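Local coordinates for protein 6-phosphogluconate dehydratase (Shewanella oneidensis, PDB 2GP4) that probably dehydrates 6-phosphogluconate to 2-dehydro-3-deoxy-6-phosphogluconate, the step special to the Entner-Doudoroff route, and is captured here without its iron-sulfur cluster, at residues V338-D342 / G448-I452; P351-R355 / T428-F434; Q435-K441 / I452-A456; H461-E465 / V566-T570; L514-D519 / G537-A541. All blocks are in the same frame, centred on the assembly; numbering follows the deposited sequence.

How the interactions relate
Interactions 1 and 2 tie the N-terminal family region to the C-terminal one, whereas interactions 3, 4 and 5 lie within the latter. Interaction 1 is buried and sets an indole against strand 448-453; interaction 3 takes up the same strand at I452 and pairs it with strand 440-445, and Q435 leads back to interaction 2 through its backbone bond to L352. Interactions 3 and 4 are partly buried and rely on antiparallel backbone bonds, and interaction 2 joins two irregular loops. Interaction 5 mixes a buried glutamine amide with an exposed ion pair. P540 and H461 bring interactions 4 and 5 together, and I452 also touches P540.

Interaction 1. Residues V338-D342 / G448-I452; sequences VNWDD and GRAVI
R449 meets helix 340-347 at two points. Its CB and carbonyl O lie by the outer rim of the W340 indole, with R449 O in the plane of the ring, 3.4 Å from W340 CZ3. Beyond CG the arginine bends at chi3 (62°), and its guanidinium comes to D341, where R449 NH2 forms a salt bridge with D341 OD1 at 3.3 Å. That bond is long and slanted, the nitrogen standing 53° out of the carboxylate plane. The same NH2 has a second acidic mate in E615, while a water joins D341 OD2 to R449 NH1, so a long, multiply donating residue suits the place. At A450 the methyl points away to L545, and it is the backbone that meets the indole, A450 CA being 3.6 Å from W340 CZ3. Strand 448-453 belongs to the large mixed sheet of the C-terminal region, so the start of a helix from the N-terminal family region meets that sheet, with W340 as its main apolar contact. V451 then supplies the cover: its CG1 stands 3.5 Å from the centroid of the W340 five-membered ring, nearly on the ring normal, in a CH-pi contact. Were W340 an alanine, V451 CG1 would probably lose the ring it packs on, and a gap would open between helix and strand. The backbone N of W340 is held by E615, the acid that also takes R449.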
# COMPACT_ATOMS: atom_id res chain seq x y z
N VAL A 338 0.12 5.34 12.88
CA VAL A 338 0.30 3.89 12.74
C VAL A 338 1.78 3.56 12.52
O VAL A 338 2.45 4.22 11.73
CB VAL A 338 -0.54 3.33 11.55
CG1 VAL A 338 -0.24 1.85 11.30
CG2 VAL A 338 -2.03 3.54 11.77
N ASN A 339 2.29 2.55 13.22
CA ASN A 339 3.69 2.13 13.03
C ASN A 339 3.85 0.66 12.61
O ASN A 339 2.86 -0.05 12.43
CB ASN A 339 4.55 2.50 14.26
CG ASN A 339 4.08 1.82 15.55
OD1 ASN A 339 4.32 2.34 16.65
ND2 ASN A 339 3.43 0.67 15.44
N TRP A 340 5.09 0.20 12.48
CA TRP A 340 5.37 -1.18 12.08
C TRP A 340 4.95 -2.23 13.09
O TRP A 340 4.70 -3.37 12.73
CB TRP A 340 6.84 -1.37 11.68
CG TRP A 340 7.19 -0.73 10.37
CD1 TRP A 340 6.32 -0.34 9.38
CD2 TRP A 340 8.50 -0.41 9.90
NE1 TRP A 340 7.01 0.20 8.33
CE2 TRP A 340 8.35 0.17 8.61
CE3 TRP A 340 9.79 -0.54 10.43
CZ2 TRP A 340 9.44 0.62 7.86
CZ3 TRP A 340 10.87 -0.11 9.68
CH2 TRP A 340 10.69 0.47 8.41
N ASP A 341 4.87 -1.85 14.37
CA ASP A 341 4.35 -2.76 15.39
C ASP A 341 2.89 -3.09 15.11
O ASP A 341 2.44 -4.21 15.36
CB ASP A 341 4.47 -2.15 16.78
CG ASP A 341 5.89 -1.77 17.14
OD1 ASP A 341 6.23 -0.57 17.03
OD2 ASP A 341 6.67 -2.65 17.54
N ASP A 342 2.14 -2.12 14.59
CA ASP A 342 0.75 -2.35 14.18
C ASP A 342 0.69 -3.38 13.06
O ASP A 342 -0.08 -4.33 13.14
CB ASP A 342 0.06 -1.06 13.75
CG ASP A 342 0.14 0.04 14.81
OD1 ASP A 342 0.12 -0.27 16.02
OD2 ASP A 342 0.21 1.22 14.41
N GLY A 448 18.79 -1.15 13.52
CA GLY A 448 17.62 -0.29 13.49
C GLY A 448 16.31 -1.04 13.35
O GLY A 448 16.05 -2.01 14.06
N ARG A 449 15.47 -0.58 12.43
CA ARG A 449 14.16 -1.18 12.20
C ARG A 449 13.94 -1.39 10.71
O ARG A 449 14.23 -0.51 9.90
CB ARG A 449 13.05 -0.29 12.79
CG ARG A 449 13.12 -0.10 14.31
CD ARG A 449 12.19 1.03 14.82
NE ARG A 449 10.78 0.75 14.54
CZ ARG A 449 9.99 -0.01 15.31
NH1 ARG A 449 10.46 -0.57 16.41
NH2 ARG A 449 8.72 -0.20 14.96
N ALA A 450 13.44 -2.57 10.35
CA ALA A 450 13.08 -2.88 8.97
C ALA A 450 11.84 -3.77 8.93
O ALA A 450 11.32 -4.18 9.96
CB ALA A 450 14.25 -3.54 8.25
N VAL A 451 11.35 -4.06 7.73
CA VAL A 451 10.28 -5.04 7.57
C VAL A 451 10.73 -6.16 6.64
O VAL A 451 11.67 -6.00 5.86
CB VAL A 451 8.94 -4.40 7.09
CG1 VAL A 451 8.39 -3.43 8.14
CG2 VAL A 451 9.11 -3.70 5.75
N ILE A 452 10.06 -7.31 6.74
CA ILE A 452 10.34 -8.47 5.91
C ILE A 452 9.03 -9.19 5.57
O ILE A 452 8.16 -9.34 6.43
CB ILE A 452 11.36 -9.45 6.60
CG1 ILE A 452 11.74 -10.61 5.67
CG2 ILE A 452 10.83 -9.97 7.95
CD1 ILE A 452 13.03 -11.33 6.04
O HOH W 1 9.03 -2.19 18.72

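Interaction 2. Residues P351-R355 / T428-F434; sequences PLLAR and TSVATPF
F434 presents one ring face to R355 and an edge to the backbone of L353 and A354. R355 CG stands over the ring centre, 4.2 Å from the centroid in a CH-pi contact, and a bend at chi3 (-148°) brings the guanidinium over the same ring. The guanidinium and ring planes are 34° apart, so the two flat groups overlap at a tilt, with F434 CE1 3.6 Å above the middle of the guanidinium. With CG beside its backbone N (chi1 -66°), the phenylalanine ring points F434 CE2 toward L353 O, 3.5 Å away. Replacing F434 with a serine would probably leave the R355 side chain without its aromatic support and free to swing into solvent. L353 starts away from the partner loop, but its branches turn back, CD2 meeting V430 CG1 at 3.7 Å and CD1 lying by S429 O, while L376 and L380 of helix 372-383 touch it. P351 and P433 face each other through their CB atoms at 3.8 Å, two rigid rings suited to a place without regular structure. Two consecutive carbonyls grip the partner loop: T428 N donates to L353 O at 2.8 Å, and F434 N gives a weak bond to L352 O. T428 OG1 donates to T432 O, drawing residues 428-432 into a tight bend. Such loop-on-loop packing, fastened at both ends of one bend, makes a seam between the N-terminal and C-terminal family regions.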
# COMPACT_ATOMS: atom_id res chain seq x y z
N PRO A 351 -5.24 -13.95 8.11
CA PRO A 351 -4.87 -15.00 7.16
C PRO A 351 -4.64 -14.45 5.75
O PRO A 351 -5.17 -13.39 5.40
CB PRO A 351 -6.09 -15.93 7.17
CG PRO A 351 -7.23 -15.05 7.57
CD PRO A 351 -6.64 -14.05 8.54
N LEU A 352 -3.84 -15.17 4.97
CA LEU A 352 -3.71 -14.89 3.55
C LEU A 352 -4.84 -15.58 2.80
O LEU A 352 -5.02 -16.79 2.90
CB LEU A 352 -2.34 -15.34 3.01
CG LEU A 352 -2.07 -15.08 1.53
CD1 LEU A 352 -1.94 -13.57 1.24
CD2 LEU A 352 -0.83 -15.84 1.06
N LEU A 353 -5.60 -14.79 2.03
CA LEU A 353 -6.83 -15.24 1.41
C LEU A 353 -6.82 -15.17 -0.13
O LEU A 353 -7.69 -15.74 -0.78
CB LEU A 353 -8.00 -14.42 1.96
CG LEU A 353 -8.91 -14.99 3.06
CD1 LEU A 353 -8.20 -15.93 4.04
CD2 LEU A 353 -9.65 -13.87 3.80
N ALA A 354 -5.84 -14.47 -0.70
CA ALA A 354 -5.81 -14.28 -2.15
C ALA A 354 -4.42 -14.44 -2.77
O ALA A 354 -3.43 -14.00 -2.20
CB ALA A 354 -6.39 -12.92 -2.53
N ARG A 355 -4.38 -15.08 -3.93
CA ARG A 355 -3.18 -15.15 -4.77
C ARG A 355 -3.41 -14.39 -6.07
O ARG A 355 -4.00 -14.93 -7.01
CB ARG A 355 -2.84 -16.60 -5.12
CG ARG A 355 -1.93 -17.29 -4.14
CD ARG A 355 -1.43 -18.58 -4.77
NE ARG A 355 -1.22 -19.62 -3.77
CZ ARG A 355 -1.41 -20.92 -3.99
NH1 ARG A 355 -1.83 -21.35 -5.17
NH2 ARG A 355 -1.19 -21.79 -3.01
N THR A 428 -9.67 -17.71 -1.24
CA THR A 428 -10.02 -18.71 -0.25
C THR A 428 -10.74 -18.14 0.97
O THR A 428 -10.68 -16.93 1.24
CB THR A 428 -8.78 -19.56 0.14
OG1 THR A 428 -9.20 -20.82 0.68
CG2 THR A 428 -7.90 -18.83 1.13
N SER A 429 -11.42 -19.02 1.71
CA SER A 429 -12.11 -18.65 2.95
C SER A 429 -11.11 -18.60 4.09
O SER A 429 -10.03 -19.19 3.99
CB SER A 429 -13.17 -19.70 3.27
OG SER A 429 -12.55 -20.95 3.50
N VAL A 430 -11.47 -17.91 5.18
CA VAL A 430 -10.57 -17.83 6.33
C VAL A 430 -10.40 -19.17 7.06
O VAL A 430 -9.37 -19.40 7.69
CB VAL A 430 -10.91 -16.66 7.33
CG1 VAL A 430 -11.52 -15.47 6.60
CG2 VAL A 430 -11.79 -17.12 8.48
N ALA A 431 -11.40 -20.05 6.97
CA ALA A 431 -11.32 -21.36 7.63
C ALA A 431 -10.21 -22.23 7.04
O ALA A 431 -9.52 -22.95 7.78
CB ALA A 431 -12.65 -22.08 7.56
N THR A 432 -10.04 -22.15 5.73
CA THR A 432 -8.99 -22.89 5.01
C THR A 432 -8.14 -21.95 4.14
O THR A 432 -8.24 -21.98 2.92
CB THR A 432 -9.60 -24.02 4.15
OG1 THR A 432 -10.36 -23.45 3.08
CG2 THR A 432 -10.51 -24.91 4.99
N PRO A 433 -7.29 -21.13 4.77
CA PRO A 433 -6.57 -20.10 4.01
C PRO A 433 -5.29 -20.61 3.33
O PRO A 433 -4.84 -21.72 3.62
CB PRO A 433 -6.20 -19.09 5.10
CG PRO A 433 -5.98 -19.94 6.31
CD PRO A 433 -6.91 -21.12 6.20
N PHE A 434 -4.72 -19.82 2.43
CA PHE A 434 -3.39 -20.14 1.89
C PHE A 434 -2.34 -20.18 3.00
O PHE A 434 -1.48 -21.07 3.02
CB PHE A 434 -2.97 -19.15 0.79
CG PHE A 434 -3.83 -19.22 -0.44
CD1 PHE A 434 -3.82 -20.35 -1.25
CD2 PHE A 434 -4.65 -18.15 -0.78
CE1 PHE A 434 -4.63 -20.41 -2.38
CE2 PHE A 434 -5.45 -18.20 -1.91
CZ PHE A 434 -5.44 -19.33 -2.72

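Interaction 3. Residues Q435-K441 / I452-A456; sequences QNNGGLK and IKVSA
K441 and I452 form a hydrogen-bonded antiparallel pair, and the bond from K441 N to I452 O is almost straight, 3.0 Å long at 176°. The neighbouring pair, L440 with K453, is non-hydrogen-bonded, with L440 CG resting 3.9 Å from K453 CD. G439 O then receives V454 N at 3.0 Å and also a CA-H...O contact from K453. These are the open ends of the beta hairpin made by strands 440-445 and 448-453, at one margin of the large mixed sheet. Glycine suits position 439 because its phi is positive and its CA lies only 3.5 Å from S455 OG, leaving little room for a side chain. Past the paired residues the link turns polar: Q435 NE2, bonding in its own amide plane, donates to S455 O at 2.8 Å. A water fills the corner beside it, donating to Q435 OE1 and N437 O and accepting from S455 OG. The K453 chain is bent at three torsions (chi2 -56°), laying CE 3.3 Å from G438 O before NZ bonds to S536. K441 likewise folds away to meet D348 in a salt bridge. Outside the pair, S347 holds L440 N through its hydroxyl and G438 through its backbone.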
# COMPACT_ATOMS: atom_id res chain seq x y z
N GLN A 435 -2.42 -19.21 3.92
CA GLN A 435 -1.60 -19.16 5.13
C GLN A 435 -2.43 -18.49 6.22
O GLN A 435 -3.24 -17.61 5.93
CB GLN A 435 -0.33 -18.36 4.89
CG GLN A 435 0.70 -19.06 4.01
CD GLN A 435 1.86 -18.17 3.64
OE1 GLN A 435 2.18 -17.22 4.34
NE2 GLN A 435 2.49 -18.48 2.52
N ASN A 436 -2.22 -18.90 7.47
CA ASN A 436 -3.02 -18.35 8.57
C ASN A 436 -2.52 -17.00 9.11
O ASN A 436 -2.90 -16.58 10.21
CB ASN A 436 -3.19 -19.37 9.71
CG ASN A 436 -1.93 -19.56 10.52
OD1 ASN A 436 -0.85 -19.08 10.15
ND2 ASN A 436 -2.05 -20.29 11.63
N ASN A 437 -1.68 -16.32 8.32
CA ASN A 437 -1.09 -15.03 8.69
C ASN A 437 -0.65 -14.24 7.45
O ASN A 437 -0.56 -14.81 6.35
CB ASN A 437 0.10 -15.25 9.63
CG ASN A 437 1.16 -16.12 9.01
OD1 ASN A 437 2.03 -15.64 8.27
ND2 ASN A 437 1.09 -17.42 9.28
N GLY A 438 -0.39 -12.95 7.62
CA GLY A 438 -0.04 -12.07 6.50
C GLY A 438 1.43 -12.01 6.10
O GLY A 438 1.78 -11.37 5.11
N GLY A 439 2.29 -12.67 6.87
CA GLY A 439 3.72 -12.74 6.55
C GLY A 439 4.51 -11.44 6.62
O GLY A 439 5.63 -11.39 6.13
N LEU A 440 3.93 -10.39 7.22
CA LEU A 440 4.63 -9.11 7.36
C LEU A 440 5.21 -8.97 8.77
O LEU A 440 4.46 -8.78 9.72
CB LEU A 440 3.69 -7.94 7.08
CG LEU A 440 4.12 -6.73 6.23
CD1 LEU A 440 3.25 -5.54 6.59
CD2 LEU A 440 5.60 -6.37 6.35
N LYS A 441 6.53 -9.07 8.90
CA LYS A 441 7.17 -9.00 10.22
C LYS A 441 8.11 -7.81 10.40
O LYS A 441 8.81 -7.40 9.47
CB LYS A 441 7.92 -10.30 10.55
CG LYS A 441 7.05 -11.56 10.69
CD LYS A 441 5.74 -11.32 11.47
CE LYS A 441 5.99 -11.13 12.95
NZ LYS A 441 4.73 -10.78 13.65
N ILE A 452 10.06 -7.31 6.74
CA ILE A 452 10.34 -8.47 5.91
C ILE A 452 9.03 -9.19 5.57
O ILE A 452 8.16 -9.34 6.43
CB ILE A 452 11.36 -9.45 6.60
CG1 ILE A 452 11.74 -10.61 5.67
CG2 ILE A 452 10.83 -9.97 7.95
CD1 ILE A 452 13.03 -11.33 6.04
N LYS A 453 8.91 -9.60 4.30
CA LYS A 453 7.87 -10.53 3.89
C LYS A 453 8.40 -11.96 3.87
O LYS A 453 9.32 -12.29 3.12
CB LYS A 453 7.29 -10.17 2.52
CG LYS A 453 6.23 -9.06 2.55
CD LYS A 453 5.04 -9.35 3.48
CE LYS A 453 4.20 -10.53 3.01
NZ LYS A 453 3.67 -10.35 1.63
N VAL A 454 7.80 -12.80 4.71
CA VAL A 454 8.24 -14.19 4.86
C VAL A 454 7.26 -15.17 4.21
O VAL A 454 7.45 -16.38 4.27
CB VAL A 454 8.49 -14.57 6.35
CG1 VAL A 454 9.67 -13.78 6.90
CG2 VAL A 454 7.24 -14.33 7.21
N SER A 455 6.22 -14.62 3.58
CA SER A 455 5.14 -15.40 2.97
C SER A 455 5.60 -16.45 1.96
O SER A 455 5.02 -17.54 1.90
CB SER A 455 4.16 -14.45 2.29
OG SER A 455 3.37 -13.80 3.25
N ALA A 456 6.60 -16.11 1.16
CA ALA A 456 7.13 -17.03 0.15
C ALA A 456 8.52 -17.55 0.54
O ALA A 456 9.24 -18.12 -0.28
CB ALA A 456 7.17 -16.35 -1.23
O HOH W 2 1.31 -14.79 4.46

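Interaction 4. Residues H461-E465 / V566-T570; sequences HRVVE and VDALT
D567 lies alongside V463, the two side chains pointing the same way from a non-hydrogen-bonded antiparallel pair. Starting from its CB, the aspartate sends CG opposite the backbone N (chi1 -164°), and this carboxyl carbon comes 3.9 Å from V463 CG2. At the tip the oxygens divide. OD2 faces V463 CG1, also 3.9 Å away, while OD1 has V463 CG2 on one flank and accepts the backbone N of T570 at 2.8 Å. L569 N adds a weak second bond to D567 OD1, and the bond over three residues makes an Asx motif that turns the chain as strand 563-567 ends. Beside this pair V464 and V566 exchange two backbone bonds, V566 N to V464 O being 2.8 Å. V566 CG1, wedged between its N and carbonyl carbon, packs 3.8 Å from V464 CB, and both valines reach A525 of strand 524-528. A568 N donates to R462 O at 2.9 Å, prolonging the ladder past the strand, and its small methyl packs against V454. On the face of V464 and V566 the branches are buried; on the face of V463 and D567 the carboxylate meets methyls, so its polar work probably serves the turn and not an ion pair with the opposite segment.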
# COMPACT_ATOMS: atom_id res chain seq x y z
N HIS A 461 14.78 -21.08 5.39
CA HIS A 461 15.48 -19.89 4.89
C HIS A 461 15.15 -18.59 5.64
O HIS A 461 15.56 -17.51 5.20
CB HIS A 461 15.20 -19.69 3.38
CG HIS A 461 15.67 -20.81 2.51
ND1 HIS A 461 14.91 -21.32 1.48
CD2 HIS A 461 16.81 -21.54 2.53
CE1 HIS A 461 15.57 -22.30 0.88
NE2 HIS A 461 16.72 -22.46 1.50
N ARG A 462 14.44 -18.69 6.77
CA ARG A 462 14.00 -17.50 7.52
C ARG A 462 15.03 -16.95 8.51
O ARG A 462 14.83 -15.88 9.09
CB ARG A 462 12.65 -17.75 8.22
CG ARG A 462 11.46 -17.74 7.27
CD ARG A 462 10.14 -17.99 7.98
NE ARG A 462 9.07 -18.20 7.00
CZ ARG A 462 7.79 -18.43 7.30
NH1 ARG A 462 7.38 -18.47 8.56
NH2 ARG A 462 6.92 -18.61 6.32
N VAL A 463 16.12 -17.69 8.70
CA VAL A 463 17.22 -17.25 9.56
C VAL A 463 18.53 -17.38 8.78
O VAL A 463 18.91 -18.48 8.38
CB VAL A 463 17.31 -18.10 10.87
CG1 VAL A 463 18.48 -17.64 11.74
CG2 VAL A 463 16.01 -18.04 11.65
N VAL A 464 19.21 -16.25 8.56
CA VAL A 464 20.52 -16.25 7.91
C VAL A 464 21.51 -15.41 8.72
O VAL A 464 21.27 -14.23 8.98
CB VAL A 464 20.48 -15.74 6.44
CG1 VAL A 464 21.89 -15.65 5.84
CG2 VAL A 464 19.59 -16.62 5.57
N GLU A 465 22.60 -16.06 9.13
CA GLU A 465 23.72 -15.39 9.76
C GLU A 465 24.94 -15.62 8.86
O GLU A 465 25.41 -16.75 8.73
CB GLU A 465 23.95 -15.93 11.16
CG GLU A 465 24.99 -15.16 11.96
CD GLU A 465 25.30 -15.81 13.31
OE1 GLU A 465 24.43 -15.77 14.20
OE2 GLU A 465 26.41 -16.34 13.47
N VAL A 566 20.09 -11.96 10.09
CA VAL A 566 18.68 -11.70 9.80
C VAL A 566 17.84 -12.87 10.32
O VAL A 566 17.85 -13.96 9.77
CB VAL A 566 18.40 -11.37 8.29
CG1 VAL A 566 18.99 -12.41 7.36
CG2 VAL A 566 16.90 -11.20 8.03
N ASP A 567 17.16 -12.63 11.43
CA ASP A 567 16.34 -13.64 12.08
C ASP A 567 14.88 -13.22 12.01
O ASP A 567 14.42 -12.38 12.79
CB ASP A 567 16.80 -13.82 13.53
CG ASP A 567 16.26 -15.09 14.16
OD1 ASP A 567 15.05 -15.39 14.02
OD2 ASP A 567 17.06 -15.80 14.82
N ALA A 568 14.15 -13.81 11.07
CA ALA A 568 12.73 -13.50 10.87
C ALA A 568 11.85 -14.28 11.84
O ALA A 568 10.65 -14.03 11.95
CB ALA A 568 12.32 -13.78 9.44
N LEU A 569 12.47 -15.22 12.55
CA LEU A 569 11.79 -16.04 13.55
C LEU A 569 11.59 -15.25 14.85
O LEU A 569 10.49 -15.24 15.41
CB LEU A 569 12.62 -17.29 13.83
CG LEU A 569 12.01 -18.69 13.89
CD1 LEU A 569 13.04 -19.63 14.50
CD2 LEU A 569 10.69 -18.74 14.67
N THR A 570 12.65 -14.61 15.33
CA THR A 570 12.58 -13.83 16.57
C THR A 570 12.31 -12.36 16.31
O THR A 570 11.86 -11.65 17.20
CB THR A 570 13.86 -13.98 17.44
OG1 THR A 570 15.02 -13.67 16.65
CG2 THR A 570 13.98 -15.40 18.00

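Interaction 5. Residues L514-D519 / G537-A541; sequences LGSLQD and GKVPA
L514 touches V539 from helix 511-519, which lies in the beta-alpha-beta crossover between the parallel strands 490-494 and 524-528. V539 belongs to the loop that leads into strand 541-546, so the helix is pinned to the next connection of the same sheet. L514 O stands 3.6 Å from V539 CG2, and the leucine turns to V524 and L526 of the sheet. At G515 the lack of a side chain lets the lysine arm lie close, with G515 CA 3.9 Å from K538 CE and 3.7 Å from V539 CG2. Q518, one turn later, is the amide that joins helix to loop. Its CG opposes the backbone N (chi1 -177°), and the extended chain slides past V539 in the opposite direction. Q518 NE2 then donates to K538 O at 3.0 Å. The bond leaves in the plane of the amide, but the donor stands 70° out of the carbonyl plane, well off the usual lone-pair direction. At its other end Q518 OE1 meets P540 CD close to the amide plane, 3.6 Å away. A glutamine suits this buried place because it can bond a backbone carbonyl while V539 CG2 lies over its amide face; H461 touches it as well. D519 finishes the helix on an exposed side. K538 stretches nearly straight from CG to reach it, and D519 OD1 uses its syn lone pair to take K538 NZ at 2.9 Å.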
# COMPACT_ATOMS: atom_id res chain seq x y z
N LEU A 514 20.04 -13.44 -6.33
CA LEU A 514 20.07 -13.97 -4.98
C LEU A 514 19.23 -15.23 -4.82
O LEU A 514 19.60 -16.13 -4.06
CB LEU A 514 19.68 -12.90 -3.96
CG LEU A 514 20.96 -12.18 -3.53
CD1 LEU A 514 20.92 -10.69 -3.85
CD2 LEU A 514 21.27 -12.45 -2.06
N GLY A 515 18.11 -15.27 -5.54
CA GLY A 515 17.28 -16.48 -5.63
C GLY A 515 18.04 -17.65 -6.21
O GLY A 515 17.95 -18.77 -5.70
N SER A 516 18.81 -17.40 -7.27
CA SER A 516 19.64 -18.45 -7.88
C SER A 516 20.78 -18.89 -6.95
O SER A 516 21.19 -20.05 -6.98
CB SER A 516 20.18 -18.01 -9.25
OG SER A 516 21.24 -17.08 -9.15
N LEU A 517 21.28 -17.96 -6.13
CA LEU A 517 22.27 -18.26 -5.10
C LEU A 517 21.70 -19.16 -4.01
O LEU A 517 22.38 -20.09 -3.54
CB LEU A 517 22.79 -16.96 -4.48
CG LEU A 517 24.14 -16.38 -4.88
CD1 LEU A 517 24.57 -16.74 -6.29
CD2 LEU A 517 24.14 -14.86 -4.68
N GLN A 518 20.46 -18.88 -3.59
CA GLN A 518 19.73 -19.73 -2.65
C GLN A 518 19.45 -21.10 -3.26
O GLN A 518 19.59 -22.13 -2.58
CB GLN A 518 18.43 -19.03 -2.20
CG GLN A 518 17.62 -19.80 -1.16
CD GLN A 518 16.46 -18.99 -0.58
OE1 GLN A 518 16.66 -18.12 0.27
NE2 GLN A 518 15.24 -19.29 -1.02
N ASP A 519 19.05 -21.12 -4.54
CA ASP A 519 18.72 -22.36 -5.26
C ASP A 519 19.89 -23.33 -5.32
O ASP A 519 19.71 -24.54 -5.18
CB ASP A 519 18.22 -22.05 -6.68
CG ASP A 519 16.81 -21.47 -6.69
OD1 ASP A 519 16.21 -21.30 -5.60
OD2 ASP A 519 16.30 -21.18 -7.79
N GLY A 537 9.41 -12.34 -2.27
CA GLY A 537 10.36 -13.30 -2.79
C GLY A 537 10.60 -14.48 -1.86
O GLY A 537 10.06 -14.54 -0.75
N LYS A 538 11.41 -15.43 -2.33
CA LYS A 538 11.76 -16.62 -1.57
C LYS A 538 13.04 -16.41 -0.74
O LYS A 538 13.37 -17.20 0.14
CB LYS A 538 11.93 -17.83 -2.50
CG LYS A 538 13.09 -17.72 -3.49
CD LYS A 538 13.05 -18.84 -4.52
CE LYS A 538 13.93 -18.54 -5.71
NZ LYS A 538 14.05 -19.72 -6.62
N VAL A 539 13.75 -15.32 -1.03
CA VAL A 539 14.96 -14.98 -0.30
C VAL A 539 14.59 -14.00 0.81
O VAL A 539 13.89 -13.02 0.55
CB VAL A 539 16.03 -14.39 -1.25
CG1 VAL A 539 17.17 -13.75 -0.47
CG2 VAL A 539 16.55 -15.48 -2.18
N PRO A 540 15.06 -14.26 2.04
CA PRO A 540 14.76 -13.33 3.13
C PRO A 540 15.34 -11.96 2.82
O PRO A 540 16.53 -11.84 2.51
CB PRO A 540 15.49 -13.95 4.34
CG PRO A 540 16.52 -14.86 3.74
CD PRO A 540 15.88 -15.40 2.51
N ALA A 541 14.49 -10.94 2.87
CA ALA A 541 14.92 -9.58 2.57
C ALA A 541 14.48 -8.59 3.65
O ALA A 541 13.29 -8.38 3.85
CB ALA A 541 14.41 -9.16 1.20